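Local atomic coordinates of alanine racemase 1 (Caldanaerobacter subterraneus subsp. tengcongensis MB4, PDB entry 4Y2W), a protein that belongs to the alanine racemase family and joins an eight-stranded TIM barrel to a mostly beta-stranded C-terminal domain. Residues A[43-47]-A[360-364]; A[228-232]-A[244-248]; A[10-16]-A[370-376]. The protein carries 1 engineered substitution. One frame throughout, in Å; residues are numbered along the deposited sequence.

Contact 1 of 3, residues A[43-47]-A[360-364]; sequences AYGHG and QEVFS. With ALA (alanine), chain F.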
loop_
_atom_site.group_PDB
_atom_site.type_symbol
_atom_site.label_atom_id
_atom_site.label_comp_id
_atom_site.label_asym_id
_atom_site.label_seq_id
_atom_site.Cartn_x
_atom_site.Cartn_y
_atom_site.Cartn_z
ATOM N N ALA A 43 -5.685 -9.450 6.237
ATOM C CA ALA A 43 -6.338 -10.540 5.514
ATOM C C ALA A 43 -5.970 -10.516 4.035
ATOM O O ALA A 43 -6.832 -10.677 3.167
ATOM C CB ALA A 43 -7.851 -10.476 5.701
ATOM N N TYR A 44 -4.683 -10.320 3.760
ATOM C CA TYR A 44 -4.186 -10.156 2.395
ATOM C C TYR A 44 -5.017 -9.111 1.645
ATOM O O TYR A 44 -5.574 -9.384 0.584
ATOM C CB TYR A 44 -4.187 -11.499 1.644
ATOM C CG TYR A 44 -3.297 -12.557 2.263
ATOM C CD1 TYR A 44 -3.744 -13.335 3.322
ATOM C CD2 TYR A 44 -2.007 -12.777 1.788
ATOM C CE1 TYR A 44 -2.937 -14.301 3.894
ATOM C CE2 TYR A 44 -1.189 -13.745 2.353
ATOM C CZ TYR A 44 -1.662 -14.505 3.409
ATOM O OH TYR A 44 -0.863 -15.469 3.978
ATOM N N GLY A 45 -5.125 -7.922 2.232
ATOM C CA GLY A 45 -5.818 -6.800 1.605
ATOM C C GLY A 45 -7.338 -6.865 1.547
ATOM O O GLY A 45 -7.962 -6.005 0.925
ATOM N N HIS A 46 -7.940 -7.862 2.196
ATOM C CA HIS A 46 -9.401 -8.025 2.194
ATOM C C HIS A 46 -10.080 -7.337 3.388
ATOM O O HIS A 46 -11.299 -7.166 3.389
ATOM C CB HIS A 46 -9.779 -9.513 2.191
ATOM C CG HIS A 46 -9.445 -10.230 0.919
ATOM N ND1 HIS A 46 -8.150 -10.439 0.499
ATOM C CD2 HIS A 46 -10.240 -10.807 -0.014
ATOM C CE1 HIS A 46 -8.161 -11.102 -0.645
ATOM N NE2 HIS A 46 -9.416 -11.342 -0.975
ATOM N N GLY A 47 -9.294 -6.953 4.396
ATOM C CA GLY A 47 -9.827 -6.390 5.642
ATOM C C GLY A 47 -9.979 -7.469 6.701
ATOM O O GLY A 47 -10.854 -8.325 6.599
ATOM N N GLN A 360 0.311 -12.914 -3.478
ATOM C CA GLN A 360 0.333 -12.294 -2.158
ATOM C C GLN A 360 0.743 -10.821 -2.218
ATOM O O GLN A 360 0.116 -9.988 -1.566
ATOM C CB GLN A 360 1.244 -13.068 -1.203
ATOM C CG GLN A 360 0.716 -14.447 -0.823
ATOM C CD GLN A 360 1.364 -15.586 -1.595
ATOM O OE1 GLN A 360 1.634 -15.474 -2.788
ATOM N NE2 GLN A 360 1.615 -16.692 -0.909
ATOM N N GLU A 361 1.777 -10.500 -2.998
ATOM C CA GLU A 361 2.248 -9.112 -3.098
ATOM C C GLU A 361 1.257 -8.200 -3.831
ATOM O O GLU A 361 1.145 -7.015 -3.503
ATOM C CB GLU A 361 3.619 -9.030 -3.772
ATOM C CG GLU A 361 4.243 -7.639 -3.697
ATOM C CD GLU A 361 5.642 -7.570 -4.281
ATOM O OE1 GLU A 361 5.904 -8.200 -5.331
ATOM O OE2 GLU A 361 6.485 -6.864 -3.695
ATOM N N VAL A 362 0.543 -8.749 -4.813
ATOM C CA VAL A 362 -0.455 -7.985 -5.558
ATOM C C VAL A 362 -1.589 -7.544 -4.628
ATOM O O VAL A 362 -1.957 -6.369 -4.607
ATOM C CB VAL A 362 -1.026 -8.793 -6.742
ATOM C CG1 VAL A 362 -2.194 -8.056 -7.393
ATOM C CG2 VAL A 362 0.066 -9.074 -7.767
ATOM N N PHE A 363 -2.131 -8.488 -3.865
ATOM C CA PHE A 363 -3.167 -8.187 -2.881
ATOM C C PHE A 363 -2.701 -7.152 -1.854
ATOM O O PHE A 363 -3.454 -6.241 -1.497
ATOM C CB PHE A 363 -3.613 -9.457 -2.146
ATOM C CG PHE A 363 -4.603 -10.309 -2.910
ATOM C CD1 PHE A 363 -5.709 -9.742 -3.546
ATOM C CD2 PHE A 363 -4.456 -11.693 -2.949
ATOM C CE1 PHE A 363 -6.623 -10.535 -4.229
ATOM C CE2 PHE A 363 -5.372 -12.487 -3.624
ATOM C CZ PHE A 363 -6.456 -11.909 -4.264
ATOM N N SER A 364 -1.461 -7.284 -1.389
ATOM C CA SER A 364 -0.910 -6.372 -0.384
ATOM C C SER A 364 -0.633 -4.964 -0.928
ATOM O O SER A 364 -0.446 -4.021 -0.163
ATOM C CB SER A 364 0.374 -6.957 0.214
ATOM O OG SER A 364 1.459 -6.902 -0.702
HETATM N N ALA F . 2.628 -16.035 2.237
HETATM C CA ALA F . 3.653 -16.168 3.322
HETATM C C ALA F . 4.950 -15.411 3.000
HETATM O O ALA F . 5.696 -15.034 3.905
HETATM C CB ALA F . 3.949 -17.638 3.590
HETATM O OXT ALA F . 5.296 -15.160 1.842
#
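His46 and Phe363 form a T-shaped aromatic pair, the imidazole turning its edge to one face of the phenyl ring, with centroids 5.0 Å apart and planes at 61°. The atom that leads is His46 CE1, which stands over the middle of the Phe363 ring and comes 3.9 Å from Phe363 CE1. The rotation of the imidazole is fixed from within its own turn: His46 ND1 donates to Tyr44 O at 2.8 Å, arriving from above the carbonyl plane, and makes a second, weak bond to Ala43 O. That same Tyr44 O lies 3.4 Å from Phe363 CB, which brings the root of the phenylalanine against the turn.

The contact joins helix 40-45, which follows the first strand of the TIM barrel, to helix 359-365 of the C-terminal part, where Tyr44 and Gln360 belong to the pocket of the bound alanine. Met316 and Tyr287 of the second subunit pack on Tyr44 and Gln360 respectively.

Van der Waals contact continues toward the alanine. Tyr44 and Gln360 run side by side in the same direction, with Tyr44 CE2 3.8 Å from Gln360 CG. The alanine amino nitrogen lies at the Tyr44 ring edge, near its plane, 3.9 Å from Tyr44 OH.

Contact 2 of 3, residues A[228-232]-A[244-248]; sequences ILFGA and LRETL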
loop_
_atom_site.group_PDB
_atom_site.type_symbol
_atom_site.label_atom_id
_atom_site.label_comp_id
_atom_site.label_asym_id
_atom_site.label_seq_id
_atom_site.Cartn_x
_atom_site.Cartn_y
_atom_site.Cartn_z
ATOM N N ILE A 228 -4.404 -19.232 0.008
ATOM C CA ILE A 228 -5.342 -20.189 -0.573
ATOM C C ILE A 228 -6.794 -19.921 -0.156
ATOM O O ILE A 228 -7.721 -20.203 -0.913
ATOM C CB ILE A 228 -4.923 -21.637 -0.238
ATOM C CG1 ILE A 228 -5.551 -22.622 -1.227
ATOM C CG2 ILE A 228 -5.262 -21.987 1.208
ATOM C CD1 ILE A 228 -4.821 -23.947 -1.281
ATOM N N LEU A 229 -6.980 -19.351 1.032
ATOM C CA LEU A 229 -8.306 -18.940 1.489
ATOM C C LEU A 229 -8.887 -17.798 0.647
ATOM O O LEU A 229 -10.094 -17.538 0.705
ATOM C CB LEU A 229 -8.253 -18.499 2.956
ATOM C CG LEU A 229 -7.843 -19.538 4.005
ATOM C CD1 LEU A 229 -7.540 -18.855 5.332
ATOM C CD2 LEU A 229 -8.918 -20.601 4.178
ATOM N N PHE A 230 -8.036 -17.121 -0.128
ATOM C CA PHE A 230 -8.442 -15.947 -0.903
ATOM C C PHE A 230 -8.407 -16.180 -2.421
ATOM O O PHE A 230 -8.173 -15.256 -3.205
ATOM C CB PHE A 230 -7.592 -14.745 -0.467
ATOM C CG PHE A 230 -7.645 -14.498 1.017
ATOM C CD1 PHE A 230 -8.748 -13.872 1.591
ATOM C CD2 PHE A 230 -6.624 -14.938 1.849
ATOM C CE1 PHE A 230 -8.816 -13.667 2.961
ATOM C CE2 PHE A 230 -6.690 -14.737 3.222
ATOM C CZ PHE A 230 -7.783 -14.097 3.777
ATOM N N GLY A 231 -8.666 -17.424 -2.821
ATOM C CA GLY A 231 -8.922 -17.766 -4.218
ATOM C C GLY A 231 -7.711 -17.815 -5.126
ATOM O O GLY A 231 -7.844 -17.651 -6.336
ATOM N N ALA A 232 -6.533 -18.044 -4.555
ATOM C CA ALA A 232 -5.307 -18.137 -5.345
ATOM C C ALA A 232 -4.390 -19.239 -4.823
ATOM O O ALA A 232 -4.510 -19.682 -3.684
ATOM C CB ALA A 232 -4.580 -16.800 -5.340
ATOM N N LEU A 244 -11.635 -23.597 -5.755
ATOM C CA LEU A 244 -11.642 -22.253 -5.182
ATOM C C LEU A 244 -12.619 -21.327 -5.901
ATOM O O LEU A 244 -12.824 -21.446 -7.112
ATOM C CB LEU A 244 -10.233 -21.649 -5.209
ATOM C CG LEU A 244 -9.171 -22.410 -4.409
ATOM C CD1 LEU A 244 -7.784 -21.827 -4.649
ATOM C CD2 LEU A 244 -9.496 -22.421 -2.923
ATOM N N ARG A 245 -13.222 -20.416 -5.135
ATOM C CA ARG A 245 -14.081 -19.367 -5.683
ATOM C C ARG A 245 -13.399 -18.008 -5.552
ATOM O O ARG A 245 -12.528 -17.810 -4.706
ATOM C CB ARG A 245 -15.444 -19.352 -4.982
ATOM C CG ARG A 245 -16.186 -20.678 -5.070
ATOM C CD ARG A 245 -17.702 -20.531 -5.079
ATOM N NE ARG A 245 -18.244 -19.927 -3.858
ATOM C CZ ARG A 245 -18.582 -18.642 -3.709
ATOM N NH1 ARG A 245 -18.440 -17.761 -4.699
ATOM N NH2 ARG A 245 -19.074 -18.230 -2.544
ATOM N N GLU A 246 -13.807 -17.078 -6.406
ATOM C CA GLU A 246 -13.216 -15.748 -6.446
ATOM C C GLU A 246 -13.649 -14.957 -5.219
ATOM O O GLU A 246 -14.849 -14.814 -4.965
ATOM C CB GLU A 246 -13.651 -15.026 -7.721
ATOM C CG GLU A 246 -12.806 -13.819 -8.084
ATOM C CD GLU A 246 -13.244 -13.203 -9.395
ATOM O OE1 GLU A 246 -12.541 -13.411 -10.401
ATOM O OE2 GLU A 246 -14.303 -12.537 -9.426
ATOM N N THR A 247 -12.672 -14.456 -4.463
ATOM C CA THR A 247 -12.932 -13.783 -3.188
ATOM C C THR A 247 -12.848 -12.261 -3.265
ATOM O O THR A 247 -13.486 -11.568 -2.469
ATOM C CB THR A 247 -11.955 -14.259 -2.098
ATOM O OG1 THR A 247 -10.610 -14.122 -2.564
ATOM C CG2 THR A 247 -12.216 -15.709 -1.744
ATOM N N LEU A 248 -12.061 -11.743 -4.208
ATOM C CA LEU A 248 -11.871 -10.301 -4.353
ATOM C C LEU A 248 -12.051 -9.839 -5.790
ATOM O O LEU A 248 -11.514 -10.451 -6.713
ATOM C CB LEU A 248 -10.474 -9.912 -3.882
ATOM C CG LEU A 248 -10.103 -8.430 -3.995
ATOM C CD1 LEU A 248 -9.199 -8.031 -2.838
ATOM C CD2 LEU A 248 -9.458 -8.089 -5.335
#
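Residues 228-232 form a tight bend against which the extended segment 244-248 lies, without a strand ladder; Gly231 is level with Glu246 (5.2 Å between CA atoms) and Phe230 with Thr247. Backbone touches backbone at Gly231, whose CA sits 3.6 Å from Arg245 O; with no side chain in the way, the two chains come together directly here.

One hydrogen bond spans the gap. Thr247 OG1 donates to Phe230 O at 2.8 Å, but it approaches the carbonyl from the side, at a C=O...donor angle of 90° and well above the carbonyl plane. A first torsion of 53° places OG1 between the backbone N and carbonyl carbon of Thr247 and directs it at Phe230. The methyl Thr247 CG2, opposite the carbonyl carbon, reaches instead to Leu229 O at 3.7 Å. Both branches of the threonine are thus spent on the same bend of chain, and OG1 has a further, weak hydrogen bond with His46 NE2.

At the other end Leu244 points its side chain into the turn and divides it between two places. Leu244 CD2 lies 3.5 Å from Ile228 O, while Leu244 CD1 rests 4.2 Å from Ile228 CG1 and also touches the backbone of Ala232. The Ile228 and Leu244 side chains cross at about a right angle, and beyond them Ile228 packs on Ala209 and Leu213 of helix 209-214.

These residues belong to the connection that leaves the last barrel strand, 222-224, and enters strand 248-260 of the C-terminal domain. A phosphate ion, probably from the crystallisation liquor, lies about 5 Å from the Ile228 side chain, consistent with the phosphate site that many TIM barrels form with the loops after their seventh and eighth strands.

Contact 3 of 3, residues A[10-16]-A[370-376]; sequences RVEVYLD and VPRVYFY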
loop_
_atom_site.group_PDB
_atom_site.type_symbol
_atom_site.label_atom_id
_atom_site.label_comp_id
_atom_site.label_asym_id
_atom_site.label_seq_id
_atom_site.Cartn_x
_atom_site.Cartn_y
_atom_site.Cartn_z
ATOM N N ARG A 10 -12.683 0.626 -6.064
ATOM C CA ARG A 10 -13.013 -0.153 -4.868
ATOM C C ARG A 10 -12.601 -1.615 -4.957
ATOM O O ARG A 10 -12.347 -2.145 -6.040
ATOM C CB ARG A 10 -14.522 -0.100 -4.617
ATOM C CG ARG A 10 -15.358 -0.806 -5.679
ATOM C CD ARG A 10 -16.842 -0.548 -5.485
ATOM N NE ARG A 10 -17.190 0.858 -5.689
ATOM C CZ ARG A 10 -18.397 1.377 -5.476
ATOM N NH1 ARG A 10 -19.400 0.620 -5.049
ATOM N NH2 ARG A 10 -18.602 2.668 -5.691
ATOM N N VAL A 11 -12.558 -2.259 -3.792
ATOM C CA VAL A 11 -12.401 -3.702 -3.689
ATOM C C VAL A 11 -13.713 -4.283 -3.188
ATOM O O VAL A 11 -14.238 -3.842 -2.170
ATOM C CB VAL A 11 -11.248 -4.076 -2.731
ATOM C CG1 VAL A 11 -11.456 -5.449 -2.109
ATOM C CG2 VAL A 11 -9.922 -4.034 -3.471
ATOM N N GLU A 12 -14.245 -5.257 -3.920
ATOM C CA GLU A 12 -15.424 -5.997 -3.484
ATOM C C GLU A 12 -14.972 -7.329 -2.889
ATOM O O GLU A 12 -14.449 -8.190 -3.609
ATOM C CB GLU A 12 -16.377 -6.234 -4.661
ATOM C CG GLU A 12 -16.994 -4.965 -5.232
ATOM C CD GLU A 12 -17.953 -5.219 -6.386
ATOM O OE1 GLU A 12 -17.969 -6.342 -6.934
ATOM O OE2 GLU A 12 -18.693 -4.282 -6.755
ATOM N N VAL A 13 -15.157 -7.487 -1.578
ATOM C CA VAL A 13 -14.787 -8.720 -0.878
ATOM C C VAL A 13 -15.992 -9.646 -0.741
ATOM O O VAL A 13 -17.021 -9.261 -0.181
ATOM C CB VAL A 13 -14.210 -8.416 0.520
ATOM C CG1 VAL A 13 -14.012 -9.693 1.326
ATOM C CG2 VAL A 13 -12.901 -7.659 0.382
ATOM N N TYR A 14 -15.851 -10.869 -1.247
ATOM C CA TYR A 14 -16.924 -11.861 -1.209
ATOM C C TYR A 14 -16.688 -12.839 -0.069
ATOM O O TYR A 14 -15.968 -13.823 -0.213
ATOM C CB TYR A 14 -17.037 -12.571 -2.560
ATOM C CG TYR A 14 -17.503 -11.623 -3.634
ATOM C CD1 TYR A 14 -16.615 -10.738 -4.236
ATOM C CD2 TYR A 14 -18.840 -11.563 -4.004
ATOM C CE1 TYR A 14 -17.038 -9.839 -5.199
ATOM C CE2 TYR A 14 -19.275 -10.668 -4.967
ATOM C CZ TYR A 14 -18.366 -9.808 -5.562
ATOM O OH TYR A 14 -18.786 -8.917 -6.519
ATOM N N LEU A 15 -17.313 -12.542 1.066
ATOM C CA LEU A 15 -17.110 -13.297 2.302
ATOM C C LEU A 15 -17.548 -14.753 2.190
ATOM O O LEU A 15 -16.891 -15.636 2.735
ATOM C CB LEU A 15 -17.846 -12.619 3.460
ATOM C CG LEU A 15 -17.305 -11.239 3.838
ATOM C CD1 LEU A 15 -18.337 -10.473 4.649
ATOM C CD2 LEU A 15 -15.984 -11.352 4.591
ATOM N N ASP A 16 -18.655 -14.996 1.489
ATOM C CA ASP A 16 -19.150 -16.366 1.275
ATOM C C ASP A 16 -18.205 -17.221 0.410
ATOM O O ASP A 16 -18.248 -18.448 0.470
ATOM C CB ASP A 16 -20.570 -16.360 0.688
ATOM C CG ASP A 16 -20.669 -15.593 -0.619
ATOM O OD1 ASP A 16 -20.688 -14.343 -0.584
ATOM O OD2 ASP A 16 -20.752 -16.241 -1.681
ATOM N N VAL A 370 -8.160 2.573 -1.139
ATOM C CA VAL A 370 -9.178 1.716 -1.737
ATOM C C VAL A 370 -10.140 1.199 -0.662
ATOM O O VAL A 370 -9.755 0.376 0.170
ATOM C CB VAL A 370 -8.533 0.512 -2.452
ATOM C CG1 VAL A 370 -9.597 -0.376 -3.090
ATOM C CG2 VAL A 370 -7.526 0.985 -3.493
ATOM N N PRO A 371 -11.403 1.669 -0.671
ATOM C CA PRO A 371 -12.337 1.123 0.310
ATOM C C PRO A 371 -12.679 -0.332 0.016
ATOM O O PRO A 371 -12.637 -0.753 -1.141
ATOM C CB PRO A 371 -13.571 2.007 0.143
ATOM C CG PRO A 371 -13.510 2.447 -1.271
ATOM C CD PRO A 371 -12.052 2.656 -1.550
ATOM N N ARG A 372 -13.000 -1.084 1.065
ATOM C CA ARG A 372 -13.422 -2.473 0.935
ATOM C C ARG A 372 -14.925 -2.569 1.143
ATOM O O ARG A 372 -15.439 -2.145 2.177
ATOM C CB ARG A 372 -12.705 -3.360 1.954
ATOM C CG ARG A 372 -11.348 -3.872 1.503
ATOM C CD ARG A 372 -10.316 -2.764 1.389
ATOM N NE ARG A 372 -8.968 -3.315 1.266
ATOM C CZ ARG A 372 -7.861 -2.592 1.126
ATOM N NH1 ARG A 372 -7.914 -1.269 1.079
ATOM N NH2 ARG A 372 -6.686 -3.197 1.028
ATOM N N VAL A 373 -15.616 -3.113 0.144
ATOM C CA VAL A 373 -17.052 -3.360 0.211
ATOM C C VAL A 373 -17.252 -4.862 0.391
ATOM O O VAL A 373 -16.557 -5.658 -0.243
ATOM C CB VAL A 373 -17.757 -2.873 -1.073
ATOM C CG1 VAL A 373 -19.263 -3.074 -0.977
ATOM C CG2 VAL A 373 -17.433 -1.408 -1.329
ATOM N N TYR A 374 -18.201 -5.244 1.248
ATOM C CA TYR A 374 -18.365 -6.641 1.664
ATOM C C TYR A 374 -19.689 -7.257 1.222
ATOM O O TYR A 374 -20.749 -6.646 1.368
ATOM C CB TYR A 374 -18.205 -6.747 3.182
ATOM C CG TYR A 374 -16.792 -6.451 3.622
ATOM C CD1 TYR A 374 -15.807 -7.431 3.570
ATOM C CD2 TYR A 374 -16.431 -5.181 4.055
ATOM C CE1 TYR A 374 -14.503 -7.161 3.952
ATOM C CE2 TYR A 374 -15.131 -4.903 4.445
ATOM C CZ TYR A 374 -14.171 -5.895 4.388
ATOM O OH TYR A 374 -12.884 -5.619 4.772
ATOM N N PHE A 375 -19.605 -8.481 0.696
ATOM C CA PHE A 375 -20.757 -9.204 0.156
ATOM C C PHE A 375 -20.923 -10.584 0.792
ATOM O O PHE A 375 -19.946 -11.240 1.148
ATOM C CB PHE A 375 -20.609 -9.367 -1.357
ATOM C CG PHE A 375 -20.811 -8.095 -2.125
ATOM C CD1 PHE A 375 -19.755 -7.223 -2.338
ATOM C CD2 PHE A 375 -22.063 -7.767 -2.633
ATOM C CE1 PHE A 375 -19.941 -6.049 -3.049
ATOM C CE2 PHE A 375 -22.257 -6.593 -3.341
ATOM C CZ PHE A 375 -21.193 -5.734 -3.552
ATOM N N TYR A 376 -22.177 -11.011 0.921
ATOM C CA TYR A 376 -22.513 -12.338 1.434
ATOM C C TYR A 376 -23.833 -12.803 0.811
ATOM O O TYR A 376 -24.855 -12.120 0.923
ATOM C CB TYR A 376 -22.611 -12.315 2.963
ATOM C CG TYR A 376 -22.584 -13.691 3.596
ATOM C CD1 TYR A 376 -21.391 -14.408 3.702
ATOM C CD2 TYR A 376 -23.751 -14.277 4.091
ATOM C CE1 TYR A 376 -21.361 -15.667 4.281
ATOM C CE2 TYR A 376 -23.728 -15.536 4.673
ATOM C CZ TYR A 376 -22.533 -16.226 4.765
ATOM O OH TYR A 376 -22.512 -17.474 5.341
#
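Val373 O is gripped twice by the neighbouring strand: Val13 N donates to it at 2.7 Å, and Glu12 CA adds a CA-H...O contact at 3.5 Å. Val11 O is held in the same manner, by Val373 N at 2.8 Å and by the CA of Arg372. Three more bonds, from Val11 N to Pro371 O, Phe375 N to Val13 O and Leu15 N to Phe375 O, extend the ladder from the first residues to the start of helix 15-28, where Tyr14 is the N-cap.

The regular alternation from one chain to the other marks parallel strands, 10-14 beside 372-376, with their directions 26° apart. Near-terminal parts of the chain thereby meet in the mixed sheet of the C-terminal domain, strand 10-14 lying between 372-376 and 248-260.

On one face of the sheet, Tyr14 and Phe375 lie side by side; their rings are nearly parallel (14°) but so far slid that they barely overlap, at 5.2 Å between centroids. Phe375 CE1 also meets the aliphatic part of Glu12, 3.8 Å from CG. The Glu12 chain is extended beyond CG, which carries its OE1 to Tyr14 OH at 2.7 Å; Arg249 binds the same oxygen in a salt bridge. The other face carries Val13 against Tyr374, CB to CD1 3.6 Å, while Leu15 crosses the Tyr374 side chain obliquely, its CD1 touching Tyr374 CB. Nearer the start of the ladder Val11 CG2 touches Val370 CG1. Past its end, Leu15 CB meets the edge of the Tyr376 ring, and Asp16 CB packs against CD1 of that ring.

The 43-47 turn is held by both other contacts. Contact 3 anchors it by two probable hydrogen bonds, from Tyr374 OH to His46 O (2.6 Å) and from Arg372 NE to Gly45 O (2.9 Å), while the Phe230 ring of contact 2 meets both Tyr44 and His46. Contacts 2 and 3, with centres about 13 Å apart, join through a salt bridge from Arg245 NH2 to Asp16 OD2 (2.7 Å) and the backbone pair Thr247 O and Tyr14 N (2.8 Å). Contact 3 closes a chain loop that encloses contact 1, which in turn encloses contact 2. Contact 1 lines the alanine pocket; the Phe230 side chain lies about 9 Å from that ligand.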